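Local atomic coordinates of sensor protein (Vibrio cholerae, PDB entry 3BY9), a protein that serves as a two-component sensor histidine kinase, probably phosphorylating itself on histidine with ATP, and senses C4-dicarboxylates such as succinate through the sensor domain described here. Residues A[13-18]-A[157-162]; A[102-107]-A[204-209]; A[126-131]-A[175-180]; A[134-139]-A[144-149]; A[186-191]-A[217-222]. All coordinates share one frame; numbering follows the deposited sequence. Where two conformers were deposited one is given.

Contact 1: A[13-18]-A[157-162]; sequences QSQLDR and QGWQNK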
# COMPACT_ATOMS: atom_id res chain seq x y z
N GLN A 13 -14.55 -16.97 -7.31
CA GLN A 13 -15.38 -16.01 -6.58
C GLN A 13 -15.27 -16.23 -5.08
O GLN A 13 -15.24 -15.28 -4.30
CB GLN A 13 -16.85 -16.07 -7.03
CG GLN A 13 -17.08 -15.42 -8.41
CD GLN A 13 -16.65 -13.97 -8.43
OE1 GLN A 13 -17.16 -13.17 -7.65
NE2 GLN A 13 -15.70 -13.62 -9.29
N SER A 14 -15.22 -17.49 -4.66
CA SER A 14 -15.10 -17.78 -3.24
C SER A 14 -13.72 -17.41 -2.71
O SER A 14 -13.57 -16.93 -1.57
CB SER A 14 -15.40 -19.25 -2.99
OG SER A 14 -16.78 -19.50 -3.16
N GLN A 15 -12.69 -17.66 -3.52
CA GLN A 15 -11.34 -17.28 -3.10
C GLN A 15 -11.24 -15.79 -2.94
O GLN A 15 -10.63 -15.31 -1.98
CB GLN A 15 -10.30 -17.72 -4.12
CG GLN A 15 -10.17 -19.24 -4.22
CD GLN A 15 -9.12 -19.58 -5.25
OE1 GLN A 15 -7.91 -19.54 -4.98
NE2 GLN A 15 -9.57 -19.88 -6.44
N LEU A 16 -11.83 -15.05 -3.90
CA LEU A 16 -11.77 -13.58 -3.82
C LEU A 16 -12.55 -13.09 -2.59
O LEU A 16 -12.16 -12.12 -1.91
CB LEU A 16 -12.34 -12.93 -5.12
CG LEU A 16 -11.47 -13.15 -6.38
CD1 LEU A 16 -12.15 -12.75 -7.69
CD2 LEU A 16 -10.17 -12.33 -6.17
N ASP A 17 -13.68 -13.74 -2.30
CA ASP A 17 -14.46 -13.33 -1.11
C ASP A 17 -13.62 -13.52 0.16
O ASP A 17 -13.52 -12.61 1.00
CB ASP A 17 -15.73 -14.19 -0.96
CG ASP A 17 -16.83 -13.85 -1.92
OD1 ASP A 17 -16.77 -12.82 -2.63
OD2 ASP A 17 -17.82 -14.65 -1.94
N ARG A 18 -12.99 -14.69 0.28
CA ARG A 18 -12.19 -15.00 1.47
C ARG A 18 -10.95 -14.08 1.59
O ARG A 18 -10.63 -13.57 2.68
CB ARG A 18 -11.71 -16.45 1.45
CG ARG A 18 -12.79 -17.51 1.68
CD ARG A 18 -12.17 -18.91 1.92
NE ARG A 18 -11.47 -19.47 0.76
CZ ARG A 18 -12.08 -20.16 -0.21
NH1 ARG A 18 -13.38 -20.37 -0.14
NH2 ARG A 18 -11.39 -20.63 -1.23
N GLN A 157 0.73 -13.12 3.34
CA GLN A 157 0.80 -14.44 3.97
C GLN A 157 -0.56 -15.13 4.10
O GLN A 157 -0.63 -16.34 4.34
CB GLN A 157 1.47 -14.32 5.35
CG GLN A 157 3.01 -14.53 5.35
CD GLN A 157 3.80 -13.69 4.32
OE1 GLN A 157 3.59 -13.80 3.11
NE2 GLN A 157 4.73 -12.88 4.82
N GLY A 158 -1.62 -14.35 3.93
CA GLY A 158 -2.98 -14.89 3.98
C GLY A 158 -3.36 -15.65 2.72
O GLY A 158 -4.42 -16.29 2.66
N TRP A 159 -2.53 -15.58 1.68
CA TRP A 159 -2.85 -16.30 0.45
C TRP A 159 -2.26 -17.69 0.63
O TRP A 159 -1.05 -17.84 0.60
CB TRP A 159 -2.18 -15.67 -0.77
CG TRP A 159 -2.66 -16.36 -2.03
CD1 TRP A 159 -2.03 -17.34 -2.73
CD2 TRP A 159 -3.91 -16.15 -2.66
NE1 TRP A 159 -2.81 -17.75 -3.78
CE2 TRP A 159 -3.98 -17.04 -3.77
CE3 TRP A 159 -4.98 -15.29 -2.42
CZ2 TRP A 159 -5.06 -17.10 -4.62
CZ3 TRP A 159 -6.08 -15.35 -3.27
CH2 TRP A 159 -6.11 -16.26 -4.36
N GLN A 160 -3.09 -18.69 0.79
CA GLN A 160 -2.49 -19.99 1.03
C GLN A 160 -2.71 -21.02 -0.04
O GLN A 160 -2.19 -22.13 0.03
CB GLN A 160 -2.94 -20.49 2.40
CG GLN A 160 -2.18 -19.76 3.52
CD GLN A 160 -0.69 -20.12 3.53
OE1 GLN A 160 -0.33 -21.28 3.77
NE2 GLN A 160 0.17 -19.13 3.27
N ASN A 161 -3.41 -20.64 -1.09
CA ASN A 161 -3.62 -21.58 -2.17
C ASN A 161 -2.33 -21.94 -2.91
O ASN A 161 -1.56 -21.06 -3.29
CB ASN A 161 -4.58 -20.97 -3.19
CG ASN A 161 -4.79 -21.85 -4.35
OD1 ASN A 161 -4.09 -21.76 -5.33
ND2 ASN A 161 -5.78 -22.74 -4.26
N LYS A 162 -2.12 -23.24 -3.13
CA LYS A 162 -0.93 -23.66 -3.85
C LYS A 162 -1.26 -24.01 -5.31
O LYS A 162 -0.35 -24.39 -6.07
CB LYS A 162 -0.28 -24.85 -3.11
CG LYS A 162 0.40 -24.40 -1.80
CD LYS A 162 1.66 -23.60 -2.13
CE LYS A 162 2.30 -23.02 -0.88
NZ LYS A 162 1.34 -22.19 -0.09
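The flat amide of Gln15 meets the six-membered end of the Trp159 indole at a slant, their planes 33° apart, with OE1 the same 3.8 Å from CZ2 and from CH2 of Trp159. Trp159 also meets Phe19 edge-to-face, and Phe166 with the ring planes at about 45°. The contact joins the long N-terminal helix 5-27 to the second of the two PAS-like domains of the sensor region, where the loop after helix 153-157 leads into strand 165-169. Beyond CG the Gln15 chain runs extended (chi2 -180°), which carries its amide off the helix to the loop. The polar ends meet at Ser164: its OG is hydrogen-bonded to Gln15 OE1 and Asn161 OD1, which must share its single proton, and Trp159 NE1 bonds to its carbonyl oxygen. Asn161 ND2 bonds instead to Ser163 OG, and its distance of 3.9 Å from Gln15 OE1 is mere proximity.

Contact 2: A[102-107]-A[204-209]; sequences AWRPYF and QYLDSP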
# COMPACT_ATOMS: atom_id res chain seq x y z
N ALA A 102 6.38 16.01 1.99
CA ALA A 102 5.28 16.84 1.43
C ALA A 102 4.93 16.37 0.05
O ALA A 102 3.84 16.64 -0.43
CB ALA A 102 5.71 18.33 1.37
N TRP A 103 5.87 15.68 -0.61
CA TRP A 103 5.68 15.15 -1.95
C TRP A 103 4.81 13.88 -1.98
O TRP A 103 4.34 13.44 -3.08
CB TRP A 103 7.06 14.88 -2.59
CG TRP A 103 7.92 13.94 -1.80
CD1 TRP A 103 8.78 14.27 -0.75
CD2 TRP A 103 8.00 12.50 -1.94
NE1 TRP A 103 9.35 13.10 -0.24
CE2 TRP A 103 8.90 12.02 -0.94
CE3 TRP A 103 7.40 11.58 -2.80
CZ2 TRP A 103 9.20 10.65 -0.80
CZ3 TRP A 103 7.71 10.20 -2.66
CH2 TRP A 103 8.60 9.77 -1.67
N ARG A 104 4.53 13.30 -0.81
CA ARG A 104 3.70 12.10 -0.79
C ARG A 104 2.23 12.43 -0.75
O ARG A 104 1.80 13.29 0.01
CB ARG A 104 3.97 11.26 0.45
CG ARG A 104 5.18 10.39 0.36
CD ARG A 104 4.97 9.20 -0.63
NE ARG A 104 5.93 8.12 -0.31
CZ ARG A 104 6.38 7.23 -1.19
NH1 ARG A 104 5.98 7.25 -2.46
NH2 ARG A 104 7.33 6.35 -0.81
N PRO A 105 1.42 11.70 -1.51
CA PRO A 105 -0.03 12.00 -1.49
C PRO A 105 -0.66 11.91 -0.11
O PRO A 105 -1.56 12.67 0.21
CB PRO A 105 -0.60 10.94 -2.42
CG PRO A 105 0.49 10.84 -3.49
CD PRO A 105 1.78 10.81 -2.64
N TYR A 106 -0.22 10.96 0.73
CA TYR A 106 -0.88 10.90 2.03
C TYR A 106 -0.66 12.16 2.85
O TYR A 106 -1.54 12.52 3.65
CB TYR A 106 -0.49 9.61 2.80
CG TYR A 106 1.00 9.50 3.13
CD1 TYR A 106 1.59 10.27 4.15
CD2 TYR A 106 1.82 8.59 2.44
CE1 TYR A 106 2.96 10.14 4.48
CE2 TYR A 106 3.19 8.46 2.77
CZ TYR A 106 3.74 9.24 3.78
OH TYR A 106 5.11 9.16 4.08
N PHE A 107 0.45 12.88 2.64
CA PHE A 107 0.64 14.08 3.43
C PHE A 107 -0.18 15.22 2.71
O PHE A 107 -0.90 15.99 3.35
CB PHE A 107 2.12 14.49 3.45
CG PHE A 107 2.34 15.82 4.14
CD1 PHE A 107 2.39 15.88 5.53
CD2 PHE A 107 2.35 17.01 3.40
CE1 PHE A 107 2.43 17.08 6.22
CE2 PHE A 107 2.38 18.24 4.06
CZ PHE A 107 2.42 18.27 5.49
N GLN A 204 5.65 6.79 -6.51
CA GLN A 204 4.93 5.77 -5.74
C GLN A 204 5.82 4.54 -5.57
O GLN A 204 5.78 3.93 -4.50
CB GLN A 204 3.64 5.37 -6.44
CG GLN A 204 2.75 4.42 -5.58
CD GLN A 204 1.31 4.45 -6.04
OE1 GLN A 204 1.04 4.75 -7.22
NE2 GLN A 204 0.37 4.14 -5.14
N TYR A 205 6.60 4.20 -6.60
CA TYR A 205 7.55 3.07 -6.52
C TYR A 205 8.98 3.62 -6.68
O TYR A 205 9.86 2.92 -7.21
CB TYR A 205 7.26 2.02 -7.61
CG TYR A 205 5.82 1.61 -7.61
CD1 TYR A 205 5.24 1.01 -6.48
CD2 TYR A 205 5.00 1.91 -8.68
CE1 TYR A 205 3.88 0.73 -6.43
CE2 TYR A 205 3.66 1.64 -8.64
CZ TYR A 205 3.10 1.04 -7.50
OH TYR A 205 1.76 0.75 -7.47
N LEU A 206 9.21 4.82 -6.15
CA LEU A 206 10.51 5.48 -6.21
C LEU A 206 11.01 5.45 -7.66
O LEU A 206 10.22 5.80 -8.58
CB LEU A 206 11.48 4.81 -5.26
CG LEU A 206 10.91 4.70 -3.81
CD1 LEU A 206 11.89 4.07 -2.85
CD2 LEU A 206 10.49 6.07 -3.30
N ASP A 207 12.28 5.06 -7.86
CA ASP A 207 12.85 4.99 -9.23
C ASP A 207 12.88 3.56 -9.77
O ASP A 207 13.74 3.19 -10.60
CB ASP A 207 14.29 5.51 -9.24
CG ASP A 207 14.42 6.95 -8.82
OD1 ASP A 207 13.52 7.76 -9.12
OD2 ASP A 207 15.46 7.30 -8.21
N SER A 208 11.94 2.75 -9.31
CA SER A 208 11.89 1.37 -9.74
C SER A 208 11.64 1.24 -11.20
O SER A 208 10.79 1.94 -11.76
CB SER A 208 10.73 0.58 -9.04
OG SER A 208 10.91 0.52 -7.65
N PRO A 209 12.42 0.38 -11.88
CA PRO A 209 12.15 0.21 -13.30
C PRO A 209 10.86 -0.59 -13.23
O PRO A 209 10.67 -1.39 -12.29
CB PRO A 209 13.31 -0.67 -13.77
CG PRO A 209 14.45 -0.17 -12.94
CD PRO A 209 13.82 0.05 -11.56
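This contact lies at the dicarboxylate pocket of the first PAS-like domain, where Arg104, a succinate-binding residue at the N-cap of helix 105-110, rests against the loop that begins at Gln204. The flat end of Arg104 has Trp103 CH2 over the centre of one face, 3.3 Å above the plane. At its rim, close to that plane, NH1 of Arg104 lies 3.7 Å from Gln204 CA. Leu206 crosses the arginine at about a right angle, bringing CD2 within 4.0 Å of Arg104 NH2 and 4.5 Å of Trp103 CH2. A bend at chi2 (-71°) steers the guanidinium toward this loop; NE bonds to a succinate oxygen and NH2 to Leu121 O. Leu206 stands in a type II' turn from Tyr205 to Ser208; Tyr205 O takes both Ser208 N (3.0 Å) and Ser208 OG (2.7 Å). Beyond the pair, strand 116-121 backs both segments, contacting Arg104 through Ala120 and Gln204 through Tyr118, while helix 193-202 lies beside Tyr205.

Contact 3: A[126-131]-A[175-180]; sequences GQRGYY and VFMSSQ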
# COMPACT_ATOMS: atom_id res chain seq x y z
N GLY A 126 12.91 1.57 2.18
CA GLY A 126 13.05 0.62 1.07
C GLY A 126 12.06 -0.54 1.21
O GLY A 126 12.15 -1.59 0.53
N GLN A 127 11.06 -0.35 2.07
CA GLN A 127 10.06 -1.37 2.32
C GLN A 127 8.68 -0.95 1.88
O GLN A 127 8.27 0.20 2.13
CB GLN A 127 10.02 -1.68 3.83
CG GLN A 127 11.28 -2.44 4.32
CD GLN A 127 11.44 -3.82 3.65
OE1 GLN A 127 10.53 -4.66 3.70
NE2 GLN A 127 12.59 -4.05 3.02
N ARG A 128 7.93 -1.84 1.23
CA ARG A 128 6.57 -1.45 0.84
C ARG A 128 5.70 -1.28 2.10
O ARG A 128 5.93 -1.92 3.13
CB ARG A 128 5.90 -2.57 0.03
CG ARG A 128 6.46 -2.81 -1.38
CD ARG A 128 5.82 -4.06 -2.00
NE ARG A 128 6.27 -5.26 -1.29
CZ ARG A 128 5.58 -6.39 -1.18
NH1 ARG A 128 4.39 -6.51 -1.76
NH2 ARG A 128 6.05 -7.40 -0.44
N GLY A 129 4.66 -0.46 1.99
CA GLY A 129 3.75 -0.31 3.09
C GLY A 129 2.39 0.19 2.64
O GLY A 129 2.21 0.64 1.49
N TYR A 130 1.42 0.05 3.53
CA TYR A 130 0.11 0.64 3.30
C TYR A 130 0.12 1.77 4.37
O TYR A 130 0.36 1.52 5.55
CB TYR A 130 -1.01 -0.33 3.62
CG TYR A 130 -2.29 0.13 2.99
CD1 TYR A 130 -2.56 -0.13 1.65
CD2 TYR A 130 -3.18 0.94 3.70
CE1 TYR A 130 -3.67 0.41 1.01
CE2 TYR A 130 -4.30 1.48 3.08
CZ TYR A 130 -4.54 1.23 1.75
OH TYR A 130 -5.62 1.84 1.12
N TYR A 131 -0.24 2.99 3.95
CA TYR A 131 -0.17 4.14 4.83
C TYR A 131 -1.52 4.74 5.12
O TYR A 131 -2.33 4.91 4.20
CB TYR A 131 0.67 5.26 4.16
CG TYR A 131 2.11 4.87 3.81
CD1 TYR A 131 3.18 5.38 4.53
CD2 TYR A 131 2.40 4.06 2.71
CE1 TYR A 131 4.51 5.10 4.18
CE2 TYR A 131 3.73 3.79 2.35
CZ TYR A 131 4.76 4.30 3.08
OH TYR A 131 6.06 3.99 2.75
N VAL A 175 1.88 -4.51 -10.46
CA VAL A 175 1.70 -5.49 -9.38
C VAL A 175 2.37 -4.97 -8.11
O VAL A 175 3.59 -4.83 -8.06
CB VAL A 175 2.29 -6.85 -9.81
CG1 VAL A 175 2.19 -7.84 -8.66
CG2 VAL A 175 1.47 -7.40 -11.00
N PHE A 176 1.56 -4.63 -7.09
CA PHE A 176 2.06 -4.09 -5.83
C PHE A 176 2.16 -5.18 -4.76
O PHE A 176 3.00 -5.06 -3.87
CB PHE A 176 1.15 -2.96 -5.34
CG PHE A 176 1.61 -2.36 -4.08
CD1 PHE A 176 2.83 -1.70 -4.03
CD2 PHE A 176 0.88 -2.52 -2.93
CE1 PHE A 176 3.33 -1.19 -2.82
CE2 PHE A 176 1.36 -2.02 -1.70
CZ PHE A 176 2.59 -1.35 -1.66
N MSE A 177 1.29 -6.21 -4.81
CA MSE A 177 1.37 -7.37 -3.88
C MSE A 177 1.19 -8.59 -4.75
O MSE A 177 0.53 -8.54 -5.76
CB MSE A 177 0.26 -7.33 -2.82
CG MSE A 177 0.53 -6.25 -1.82
SE MSE A 177 -0.75 -6.28 -0.36
CE MSE A 177 -2.26 -5.69 -1.24
N SER A 178 1.77 -9.72 -4.34
CA SER A 178 1.58 -10.92 -5.16
C SER A 178 2.04 -12.15 -4.37
O SER A 178 2.87 -12.03 -3.48
CB SER A 178 2.47 -10.82 -6.37
OG SER A 178 2.31 -12.00 -7.18
N SER A 179 1.48 -13.31 -4.71
CA SER A 179 1.99 -14.54 -4.12
C SER A 179 3.23 -15.00 -4.91
O SER A 179 3.89 -15.98 -4.52
CB SER A 179 0.89 -15.63 -4.09
OG SER A 179 0.39 -15.96 -5.40
N GLN A 180 3.57 -14.33 -6.02
CA GLN A 180 4.80 -14.65 -6.79
C GLN A 180 5.60 -13.34 -6.70
O GLN A 180 5.40 -12.38 -7.43
CB GLN A 180 4.46 -15.06 -8.24
CG GLN A 180 5.63 -15.02 -9.24
CD GLN A 180 6.93 -15.67 -8.75
OE1 GLN A 180 7.63 -15.12 -7.90
NE2 GLN A 180 7.27 -16.82 -9.30
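Arg128 and Phe176 run past each other in opposite directions, and their overlap is the close part of this contact. The aliphatic stem of Arg128 lies along the ring, with CG 3.8 Å from Phe176 CE1 and CB 3.9 Å from Phe176 CZ. The edge of the same ring faces Gly129 O, which lies 3.7 Å from Phe176 CZ. A bend at chi3 (-69°) then turns the guanidinium to the backbone beyond the ring: Arg128 NH1 gives a 2.9 Å hydrogen bond to Phe176 O, on a lone pair and within the plane of both groups, at 150° about the hydrogen. NH1 also makes a salt bridge with Glu156, so two acceptors grip this one nitrogen and help hold the guanidinium in its orientation. Elsewhere the fit is slacker. Arg128 CZ stands 6.0 Å from the centroid of the Phe176 ring, at most a weak cation-pi attraction, and selenomethionine Met177 approaches Arg128 NH1 with CA at 3.8 Å and CG at 3.9 Å. Toward partly exposed Gln180 the chain draws away, folding into an ST turn at Ser178. Phe176 and Met177 both face Ala168 of strand 165-169, a classic beta bulge, and Arg128 reaches this corner of the second PAS-like domain from the first.

Contact 4: A[134-139]-A[144-149]; sequences YPVIYA and GVIVVK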
# COMPACT_ATOMS: atom_id res chain seq x y z
N TYR A 134 -3.77 11.18 8.97
CA TYR A 134 -4.91 11.94 9.49
C TYR A 134 -4.38 13.29 9.96
O TYR A 134 -3.28 13.38 10.50
CB TYR A 134 -5.50 11.18 10.70
CG TYR A 134 -6.93 11.57 11.00
CD1 TYR A 134 -8.00 10.93 10.36
CD2 TYR A 134 -7.21 12.59 11.91
CE1 TYR A 134 -9.31 11.32 10.63
CE2 TYR A 134 -8.52 12.96 12.18
CZ TYR A 134 -9.57 12.32 11.53
OH TYR A 134 -10.90 12.73 11.76
N PRO A 135 -5.15 14.37 9.77
CA PRO A 135 -4.67 15.69 10.21
C PRO A 135 -4.67 15.83 11.75
O PRO A 135 -5.58 15.31 12.43
CB PRO A 135 -5.71 16.66 9.59
CG PRO A 135 -7.00 15.81 9.61
CD PRO A 135 -6.47 14.45 9.10
N VAL A 136 -3.66 16.53 12.29
CA VAL A 136 -3.65 16.82 13.73
C VAL A 136 -4.27 18.21 13.83
O VAL A 136 -3.74 19.16 13.27
CB VAL A 136 -2.25 16.86 14.30
CG1 VAL A 136 -2.31 17.27 15.82
CG2 VAL A 136 -1.61 15.44 14.18
N ILE A 137 -5.41 18.30 14.53
CA ILE A 137 -6.15 19.55 14.62
C ILE A 137 -6.26 20.02 16.09
O ILE A 137 -6.64 19.23 16.96
CB ILE A 137 -7.57 19.30 14.07
CG1 ILE A 137 -7.49 18.96 12.57
CG2 ILE A 137 -8.44 20.58 14.26
CD1 ILE A 137 -8.87 18.47 11.95
N TYR A 138 -5.89 21.27 16.35
CA TYR A 138 -5.98 21.82 17.71
C TYR A 138 -6.38 23.31 17.56
O TYR A 138 -5.82 24.03 16.75
CB TYR A 138 -4.62 21.72 18.42
CG TYR A 138 -4.70 22.22 19.84
CD1 TYR A 138 -5.38 21.48 20.81
CD2 TYR A 138 -4.18 23.46 20.18
CE1 TYR A 138 -5.55 22.00 22.11
CE2 TYR A 138 -4.34 23.97 21.46
CZ TYR A 138 -5.02 23.25 22.40
OH TYR A 138 -5.15 23.77 23.67
N ALA A 139 -7.32 23.74 18.39
CA ALA A 139 -7.81 25.13 18.35
C ALA A 139 -8.26 25.49 16.93
O ALA A 139 -7.98 26.59 16.43
CB ALA A 139 -6.75 26.09 18.85
N GLY A 144 -0.48 19.59 11.57
CA GLY A 144 0.44 18.59 11.04
C GLY A 144 -0.35 17.34 10.66
O GLY A 144 -1.57 17.36 10.58
N VAL A 145 0.36 16.24 10.47
CA VAL A 145 -0.28 14.99 10.03
C VAL A 145 0.38 13.84 10.78
O VAL A 145 1.60 13.83 10.94
CB VAL A 145 0.00 14.75 8.50
CG1 VAL A 145 -0.44 13.32 8.06
CG2 VAL A 145 -0.79 15.78 7.66
N ILE A 146 -0.45 12.90 11.23
CA ILE A 146 0.09 11.68 11.89
C ILE A 146 -0.15 10.52 10.89
O ILE A 146 -1.21 10.44 10.23
CB ILE A 146 -0.63 11.47 13.26
CG1 ILE A 146 -0.16 10.15 13.90
CG2 ILE A 146 -2.13 11.36 13.10
CD1 ILE A 146 1.32 10.12 14.28
N VAL A 147 0.86 9.65 10.77
CA VAL A 147 0.84 8.56 9.78
C VAL A 147 1.16 7.24 10.43
O VAL A 147 2.03 7.16 11.30
CB VAL A 147 1.93 8.78 8.71
CG1 VAL A 147 1.80 7.71 7.60
CG2 VAL A 147 1.79 10.21 8.07
N VAL A 148 0.44 6.20 10.04
CA VAL A 148 0.78 4.85 10.49
C VAL A 148 1.08 4.07 9.19
O VAL A 148 0.27 4.11 8.27
CB VAL A 148 -0.43 4.21 11.19
CG1 VAL A 148 -0.21 2.67 11.37
CG2 VAL A 148 -0.56 4.80 12.61
N LYS A 149 2.21 3.38 9.13
CA LYS A 149 2.58 2.56 7.97
C LYS A 149 2.54 1.10 8.41
O LYS A 149 3.17 0.74 9.39
CB LYS A 149 3.98 2.92 7.49
CG LYS A 149 4.47 2.05 6.33
CD LYS A 149 5.96 2.36 6.05
CE LYS A 149 6.45 1.48 4.85
NZ LYS A 149 7.94 1.75 4.65
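Backbone hydrogen bonds come first: Tyr134 and Ile146 exchange a reciprocal pair, Tyr134 N to Ile146 O at 2.9 Å and Ile146 N to Tyr134 O at 3.0 Å. Val136 N donates to Gly144 O over 2.8 Å, almost straight at the hydrogen but from well above the carbonyl plane. Between these links Pro135 and Val145 form a non-hydrogen-bonded pair, with weaker CA-H...O contacts from each CA to the other strand, the shorter from Val145 CA to Tyr134 O at 3.4 Å. This is the hairpin of strands 128-138 and 141-150 in the five-stranded antiparallel sheet of the first PAS-like domain; the N-to-C directions of the short segments lie 136° apart, well short of 180°. Apolar contacts cover the face bearing Tyr134, Val136 and Ile146: Tyr134 CB lies 4.1 Å from Ile146 CG2, and Val136 CG2 4.2 Å from Ile146 CB. Helix 33-38 covers this face, with Ile37 and Ser38 against Ile146 and His35 stacked on the Tyr134 ring. The buried Gly144 N has no partner in the model.

Contact 5: A[186-191]-A[217-222]; sequences HSVADL and GDLQAE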
# COMPACT_ATOMS: atom_id res chain seq x y z
N HIS A 186 6.21 -5.08 -11.57
CA HIS A 186 6.13 -5.27 -13.01
C HIS A 186 4.68 -4.94 -13.38
O HIS A 186 3.76 -5.07 -12.57
CB HIS A 186 6.35 -6.72 -13.44
CG HIS A 186 7.76 -7.18 -13.28
ND1 HIS A 186 8.44 -7.15 -12.08
CD2 HIS A 186 8.62 -7.70 -14.20
CE1 HIS A 186 9.66 -7.64 -12.26
NE2 HIS A 186 9.79 -7.98 -13.54
N SER A 187 4.46 -4.49 -14.60
CA SER A 187 3.08 -4.24 -15.02
C SER A 187 2.54 -5.52 -15.64
O SER A 187 3.30 -6.32 -16.20
CB SER A 187 3.00 -3.10 -16.04
OG SER A 187 3.83 -3.34 -17.18
N VAL A 188 1.22 -5.70 -15.60
CA VAL A 188 0.66 -6.92 -16.16
C VAL A 188 0.85 -6.93 -17.66
O VAL A 188 1.19 -7.96 -18.25
CB VAL A 188 -0.85 -7.02 -15.84
CG1 VAL A 188 -1.51 -8.14 -16.66
CG2 VAL A 188 -1.01 -7.32 -14.32
N ALA A 189 0.63 -5.76 -18.28
CA ALA A 189 0.72 -5.61 -19.74
C ALA A 189 1.66 -4.46 -20.09
O ALA A 189 2.00 -3.64 -19.25
CB ALA A 189 -0.68 -5.30 -20.32
N ASP A 190 2.03 -4.37 -21.37
CA ASP A 190 2.93 -3.32 -21.78
C ASP A 190 2.36 -1.92 -21.53
O ASP A 190 1.15 -1.69 -21.68
CB ASP A 190 3.26 -3.44 -23.28
CG ASP A 190 4.00 -4.72 -23.65
OD1 ASP A 190 4.46 -5.46 -22.76
OD2 ASP A 190 4.12 -4.99 -24.87
N LEU A 191 3.25 -1.00 -21.15
CA LEU A 191 2.91 0.39 -20.86
C LEU A 191 3.71 1.28 -21.82
O LEU A 191 4.83 0.94 -22.23
CB LEU A 191 3.30 0.77 -19.42
CG LEU A 191 2.45 0.07 -18.35
CD1 LEU A 191 2.98 0.41 -16.94
CD2 LEU A 191 1.04 0.53 -18.49
N GLY A 217 -4.88 -9.36 -22.65
CA GLY A 217 -6.20 -9.77 -22.20
C GLY A 217 -7.00 -8.57 -21.72
O GLY A 217 -6.47 -7.47 -21.65
N ASP A 218 -8.27 -8.80 -21.40
CA ASP A 218 -9.13 -7.73 -20.91
C ASP A 218 -8.90 -7.54 -19.43
O ASP A 218 -9.44 -8.28 -18.59
CB ASP A 218 -10.61 -8.05 -21.14
CG ASP A 218 -11.51 -6.89 -20.72
OD1 ASP A 218 -10.98 -5.91 -20.18
OD2 ASP A 218 -12.74 -6.98 -20.95
N LEU A 219 -8.11 -6.52 -19.10
CA LEU A 219 -7.75 -6.27 -17.71
C LEU A 219 -8.86 -5.59 -16.92
O LEU A 219 -8.77 -5.46 -15.68
CB LEU A 219 -6.45 -5.46 -17.68
CG LEU A 219 -5.25 -6.04 -18.44
CD1 LEU A 219 -4.02 -5.20 -18.09
CD2 LEU A 219 -5.02 -7.52 -18.12
N GLN A 220 -9.90 -5.17 -17.65
CA GLN A 220 -11.06 -4.50 -17.07
C GLN A 220 -12.22 -5.46 -16.78
O GLN A 220 -13.26 -5.06 -16.24
CB GLN A 220 -11.53 -3.38 -18.05
CG GLN A 220 -10.39 -2.49 -18.61
CD GLN A 220 -10.86 -1.28 -19.46
OE1 GLN A 220 -11.05 -1.38 -20.69
NE2 GLN A 220 -11.04 -0.15 -18.81
N ALA A 221 -12.04 -6.75 -17.10
CA ALA A 221 -13.11 -7.74 -16.91
C ALA A 221 -13.08 -8.49 -15.62
O ALA A 221 -11.99 -8.83 -15.12
CB ALA A 221 -13.11 -8.76 -18.04
N GLU A 222 -14.25 -8.79 -15.08
CA GLU A 222 -14.28 -9.54 -13.84
C GLU A 222 -13.74 -10.95 -14.10
O GLU A 222 -13.04 -11.52 -13.26
CB GLU A 222 -15.69 -9.63 -13.30
CG GLU A 222 -15.73 -9.97 -11.82
CD GLU A 222 -17.09 -9.72 -11.22
OE1 GLU A 222 -17.77 -8.77 -11.69
OE2 GLU A 222 -17.47 -10.47 -10.28
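Leu219 points its isobutyl end into the notch between Val188 and Ala189; CD2 goes to Val188, and CD1 lies between Ala189 and Val188. Its CD2 meets Val188 CG1 tip to tip at 3.9 Å, while CD1 sits 4.0 Å from Ala189 CB and 4.1 Å from Val188 CG1. With CG of Leu219 opposite its own carbonyl carbon (chi1 -55°), the fork opens onto both neighbours. The contact is wholly apolar and joins two loops of the second PAS-like domain, one entering helix 193-202 and the other leading into strand 223-226, an outermost strand of the four-stranded sheet. Trp226 of that strand touches both Val188 and Leu219. Each loop is shaped by its own polar bonds. Ser187 OG donates to Ala189 O at 2.8 Å, from above the carbonyl plane. In the other loop, Asp218 OD1 accepts from Gln220 N at 2.8 Å in an Asx turn, which sits within the type I turn from Asp218 to Ala221. The carbonyl oxygen of Leu219 bonds to Arg253 NH2.

Contacts 3 and 4 share strand 128-138 but use it differently: contact 4 is regular backbone pairing within the first PAS-like domain, whereas contact 3 is a side-chain grip close to the centre of the chain. Lys149 ties them, its NZ probably hydrogen-bonded to Gln127 O. Contact 2 meets the same sheet through Tyr106, packed on Tyr131 and Val147. Contacts 2, 3 and 4 each hold succinate-binding residues: Arg104 and Tyr106; Tyr131; Lys149. The centres of contacts 1, 4 and 5 all lie about 19 Å from the chain's centre; contact 1, buried, joins helix 5-27 to the second domain and mixes aromatic with polar groups, while contact 5 lies within that domain, partly buried and purely aliphatic.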